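PDB 2OMK: thiamine diphosphokinase from Bacteroides thetaiotaomicron, which probably catalyses the transfer of a pyrophosphate group from ATP to thiamine, giving the cofactor thiamine diphosphate. Local coordinates for residues Phe184-Leu189 / Gly223-Phe228; Ala55-Cys60 / Thr74-Ile79. The protein carries 1 engineered substitution. One frame throughout, in Å; residues are numbered along the deposited sequence.

Following the chain from its N terminus, contact 2 is closed first: strand 58-60 leads through helix 65-70 and returns as strand 77-79, so that 55-60 and 74-79 become parallel neighbours in the catalytic domain. Contact 1 opens only after that loop is complete. It joins 184-189, where the chain leaves strand 178-183, to 223-228 at the start of the last strand, and encloses 33 residues that hold strands but no helix, within the substrate-binding domain. The two loops therefore follow in series, neither nested nor crossed. Both reach the same mixed sheet, on opposite sides of the chain's centre, with their own centres about 32 Å apart.

Contact 1 (Phe184-Leu189 / Gly223-Phe228); sequences FGAKGL and GEYLVF
Phe-184 and Glu-224 meet where two antiparallel strands of the mixed sheet, 178-183 and 224-230, part company in the substrate-binding domain and the chain at 184-185 turns a corner toward the three-stranded sheet. The Glu-224 carbonyl is the hub: its O accepts the Phe-184 N-H at 3.0 Å, a bent bond (137° at the hydrogen) with the donor tilted from the carbonyl plane, and a weak second one from Ala-186 N. A water bridges the same two residues, giving protons to Phe-184 O and Glu-224 OE1 while accepting the Glu-224 N-H at 2.7 Å; the side-chain bend at chi2 (84°) brings OE1 back to this water.

The Phe-184 ring lies alongside Leu-226, pointing the same way, and its CE1 touches both CB and CD2 of Leu-226 at 3.7 Å. Val-144 of helix 133-148 touches the Phe-184 side chain, and the ring of Trp-204 of the second subunit meets its ring, so that strand, helix and dimer partner meet at this residue. A serine in place of Phe-184 would probably leave Leu-226 without its aromatic neighbour and open a gap beside Trp-204 of the other subunit.

Tyr-225 projects to the other side of its strand, its OH bonded to Asp-167 O. Tyr-225 CD2 rests 4.2 Å from Ala-186 CB, a methyl that also sits 3.5 Å from Glu-224 O.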
# COMPACT_ATOMS: atom_id res chain seq x y z
N PHE A 184 -10.00 -10.15 4.82
CA PHE A 184 -9.82 -11.01 3.67
C PHE A 184 -10.82 -12.17 3.74
O PHE A 184 -10.46 -13.33 3.63
CB PHE A 184 -8.36 -11.49 3.58
CG PHE A 184 -7.41 -10.43 3.09
CD1 PHE A 184 -6.89 -9.48 3.97
CD2 PHE A 184 -7.04 -10.36 1.75
CE1 PHE A 184 -6.02 -8.48 3.53
CE2 PHE A 184 -6.16 -9.36 1.30
CZ PHE A 184 -5.65 -8.43 2.19
N GLY A 185 -12.08 -11.81 3.96
CA GLY A 185 -13.18 -12.78 3.94
C GLY A 185 -13.55 -13.36 5.30
O GLY A 185 -14.36 -14.30 5.37
N ALA A 186 -12.98 -12.81 6.37
CA ALA A 186 -13.30 -13.27 7.71
C ALA A 186 -14.71 -12.83 8.11
O ALA A 186 -15.23 -11.82 7.62
CB ALA A 186 -12.27 -12.80 8.72
N LYS A 187 -15.32 -13.61 8.99
CA LYS A 187 -16.69 -13.36 9.42
C LYS A 187 -16.80 -13.45 10.94
O LYS A 187 -16.07 -14.21 11.57
CB LYS A 187 -17.66 -14.35 8.76
CG LYS A 187 -17.94 -14.06 7.29
CD LYS A 187 -19.07 -14.93 6.76
CE LYS A 187 -19.71 -14.31 5.52
NZ LYS A 187 -20.95 -15.03 5.11
N GLY A 188 -17.72 -12.66 11.50
CA GLY A 188 -17.93 -12.60 12.94
C GLY A 188 -16.85 -11.83 13.69
O GLY A 188 -16.54 -12.15 14.84
N LEU A 189 -16.28 -10.81 13.04
CA LEU A 189 -15.19 -10.05 13.65
C LEU A 189 -15.64 -9.34 14.91
O LEU A 189 -16.61 -8.57 14.90
CB LEU A 189 -14.57 -9.05 12.66
CG LEU A 189 -13.55 -9.59 11.65
CD1 LEU A 189 -13.30 -8.60 10.53
CD2 LEU A 189 -12.22 -9.98 12.31
N GLY A 223 -11.95 -17.08 9.56
CA GLY A 223 -11.46 -16.65 8.26
C GLY A 223 -10.18 -15.85 8.38
O GLY A 223 -9.58 -15.76 9.45
N GLU A 224 -9.79 -15.26 7.26
CA GLU A 224 -8.46 -14.65 7.13
C GLU A 224 -8.55 -13.14 7.15
O GLU A 224 -9.51 -12.55 6.63
CB GLU A 224 -7.81 -15.12 5.82
CG GLU A 224 -7.16 -16.52 5.92
CD GLU A 224 -8.13 -17.66 5.69
OE1 GLU A 224 -8.84 -17.66 4.67
OE2 GLU A 224 -8.16 -18.59 6.54
N TYR A 225 -7.56 -12.52 7.76
CA TYR A 225 -7.46 -11.07 7.76
C TYR A 225 -6.02 -10.66 7.93
O TYR A 225 -5.14 -11.50 8.11
CB TYR A 225 -8.34 -10.44 8.85
CG TYR A 225 -8.13 -10.97 10.25
CD1 TYR A 225 -7.48 -10.20 11.22
CD2 TYR A 225 -8.58 -12.24 10.62
CE1 TYR A 225 -7.30 -10.68 12.52
CE2 TYR A 225 -8.39 -12.73 11.91
CZ TYR A 225 -7.77 -11.94 12.86
OH TYR A 225 -7.60 -12.43 14.13
N LEU A 226 -5.80 -9.36 7.85
CA LEU A 226 -4.47 -8.81 7.97
C LEU A 226 -4.51 -7.72 9.03
O LEU A 226 -5.46 -6.92 9.07
CB LEU A 226 -4.08 -8.24 6.62
CG LEU A 226 -2.70 -7.71 6.27
CD1 LEU A 226 -1.65 -8.81 6.34
CD2 LEU A 226 -2.80 -7.18 4.86
N VAL A 227 -3.51 -7.71 9.91
CA VAL A 227 -3.38 -6.67 10.93
C VAL A 227 -2.13 -5.83 10.63
O VAL A 227 -1.07 -6.38 10.35
CB VAL A 227 -3.32 -7.27 12.36
CG1 VAL A 227 -3.06 -6.19 13.41
CG2 VAL A 227 -4.63 -8.01 12.69
N PHE A 228 -2.29 -4.51 10.64
CA PHE A 228 -1.15 -3.60 10.57
C PHE A 228 -1.00 -2.88 11.90
O PHE A 228 -1.94 -2.24 12.39
CB PHE A 228 -1.31 -2.59 9.42
CG PHE A 228 -0.19 -1.58 9.32
CD1 PHE A 228 0.95 -1.86 8.56
CD2 PHE A 228 -0.28 -0.35 9.98
CE1 PHE A 228 1.99 -0.93 8.45
CE2 PHE A 228 0.76 0.58 9.89
CZ PHE A 228 1.90 0.29 9.11
O HOH W 1 -11.14 -15.71 4.91

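Contact 2 (Ala55-Cys60 / Thr74-Ile79); sequences AQFVVC and TPDVII
Residues 55-60 and 74-79 form a mostly buried pairing of two neighbouring parallel strands, 58-60 and 77-79, in the catalytic-domain part of the mixed sheet. Val-59 lies beside Val-77 and Cys-60 beside Ile-78. The bonds follow the alternating parallel pattern: Cys-60 N donates to Val-77 O at 2.9 Å, and Cys-60 O accepts from Ile-79 N at 2.8 Å, both almost straight. Val-58 O is gripped twice, by Asp-76 N and, weakly, by Val-77 N.

Asp-76 extends the pairing beyond the strand with its side chain. With CG beside the backbone N (chi1 -65°), the carboxylate turns back toward Val-58, and the Val-58 N-H meets Asp-76 OD2 at 2.8 Å on the anti side, 22° out of the carboxylate plane. Waters lie near both oxygens, one against OD2 and the other between OD1 and Gln-56 O. The same side chain covers Phe-57: Asp-76 CB stands over one face of the Phe-57 ring, offset toward the rim, in a CH-pi contact 4.0 Å from its centroid, and ring and carboxylate planes are only 15° apart. Lys-118 makes a cation-pi contact with this ring as well.

The connection between the strands is a beta-alpha-beta crossover through helix 65-70. On the face covered by helix 65-70, Cys-60 SG touches Pro-75 CB at 3.9 Å, and Ala-65 and Tyr-68 pack on the cysteine. The other face, carrying Val-59 and Val-77, is covered by helix 107-117. There Val-77 CG2 abuts Phe-57 CZ at 3.6 Å, while Val-59 CG1 presses against Ile-79 CG1 at 3.4 Å, tighter than usual for two carbons.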
# COMPACT_ATOMS: atom_id res chain seq x y z
N ALA A 55 20.44 -10.45 10.48
CA ALA A 55 20.12 -11.64 9.69
C ALA A 55 21.33 -12.49 9.34
O ALA A 55 22.40 -11.97 8.99
CB ALA A 55 19.40 -11.22 8.41
N GLN A 56 21.17 -13.80 9.45
CA GLN A 56 22.21 -14.75 9.02
C GLN A 56 21.84 -15.45 7.71
O GLN A 56 22.60 -16.29 7.21
CB GLN A 56 22.52 -15.75 10.13
CG GLN A 56 23.11 -15.10 11.38
CD GLN A 56 23.49 -16.10 12.45
OE1 GLN A 56 22.86 -16.17 13.51
NE2 GLN A 56 24.53 -16.88 12.19
N PHE A 57 20.67 -15.11 7.17
CA PHE A 57 20.26 -15.56 5.84
C PHE A 57 19.39 -14.52 5.14
O PHE A 57 18.24 -14.29 5.54
CB PHE A 57 19.56 -16.92 5.87
CG PHE A 57 19.65 -17.68 4.57
CD1 PHE A 57 20.85 -18.27 4.17
CD2 PHE A 57 18.54 -17.79 3.74
CE1 PHE A 57 20.94 -18.96 2.95
CE2 PHE A 57 18.63 -18.48 2.51
CZ PHE A 57 19.83 -19.07 2.13
N VAL A 58 19.94 -13.90 4.10
CA VAL A 58 19.25 -12.84 3.36
C VAL A 58 19.02 -13.21 1.89
O VAL A 58 19.97 -13.50 1.13
CB VAL A 58 20.01 -11.48 3.46
CG1 VAL A 58 19.28 -10.38 2.67
CG2 VAL A 58 20.17 -11.07 4.91
N VAL A 59 17.75 -13.21 1.50
CA VAL A 59 17.35 -13.49 0.13
C VAL A 59 16.94 -12.15 -0.51
O VAL A 59 16.01 -11.50 -0.03
CB VAL A 59 16.16 -14.50 0.08
CG1 VAL A 59 15.64 -14.66 -1.34
CG2 VAL A 59 16.55 -15.86 0.68
N CYS A 60 17.65 -11.74 -1.56
CA CYS A 60 17.35 -10.48 -2.25
C CYS A 60 16.54 -10.73 -3.52
O CYS A 60 16.86 -11.64 -4.29
CB CYS A 60 18.64 -9.74 -2.62
SG CYS A 60 19.60 -9.21 -1.21
N THR A 74 26.41 -8.74 1.78
CA THR A 74 26.58 -9.93 0.97
C THR A 74 25.28 -10.76 0.96
O THR A 74 24.93 -11.37 1.97
CB THR A 74 27.75 -10.78 1.53
OG1 THR A 74 28.93 -9.97 1.60
CG2 THR A 74 28.02 -12.00 0.65
N PRO A 75 24.56 -10.77 -0.18
CA PRO A 75 23.35 -11.59 -0.26
C PRO A 75 23.71 -13.07 -0.15
O PRO A 75 24.81 -13.46 -0.55
CB PRO A 75 22.81 -11.32 -1.68
CG PRO A 75 23.55 -10.15 -2.21
CD PRO A 75 24.83 -10.04 -1.44
N ASP A 76 22.81 -13.86 0.41
CA ASP A 76 22.99 -15.31 0.44
C ASP A 76 22.39 -15.96 -0.80
O ASP A 76 22.91 -16.95 -1.32
CB ASP A 76 22.40 -15.87 1.72
CG ASP A 76 23.14 -15.38 2.95
OD1 ASP A 76 24.26 -15.89 3.21
OD2 ASP A 76 22.62 -14.49 3.65
N VAL A 77 21.28 -15.37 -1.26
CA VAL A 77 20.58 -15.81 -2.46
C VAL A 77 20.06 -14.57 -3.18
O VAL A 77 19.63 -13.59 -2.54
CB VAL A 77 19.37 -16.75 -2.10
CG1 VAL A 77 18.61 -17.20 -3.36
CG2 VAL A 77 19.84 -17.97 -1.31
N ILE A 78 20.09 -14.60 -4.51
CA ILE A 78 19.42 -13.58 -5.31
C ILE A 78 18.35 -14.27 -6.14
O ILE A 78 18.64 -15.21 -6.87
CB ILE A 78 20.39 -12.78 -6.22
CG1 ILE A 78 21.45 -12.06 -5.38
CG2 ILE A 78 19.63 -11.77 -7.10
CD1 ILE A 78 22.56 -11.44 -6.21
N ILE A 79 17.12 -13.79 -6.03
CA ILE A 79 16.00 -14.40 -6.75
C ILE A 79 15.71 -13.61 -8.01
O ILE A 79 15.70 -12.37 -7.99
CB ILE A 79 14.72 -14.47 -5.87
CG1 ILE A 79 14.98 -15.26 -4.59
CG2 ILE A 79 13.53 -15.07 -6.66
CD1 ILE A 79 15.07 -16.76 -4.74
O HOH W 2 23.31 -12.96 5.81
O HOH W 3 25.04 -15.98 5.59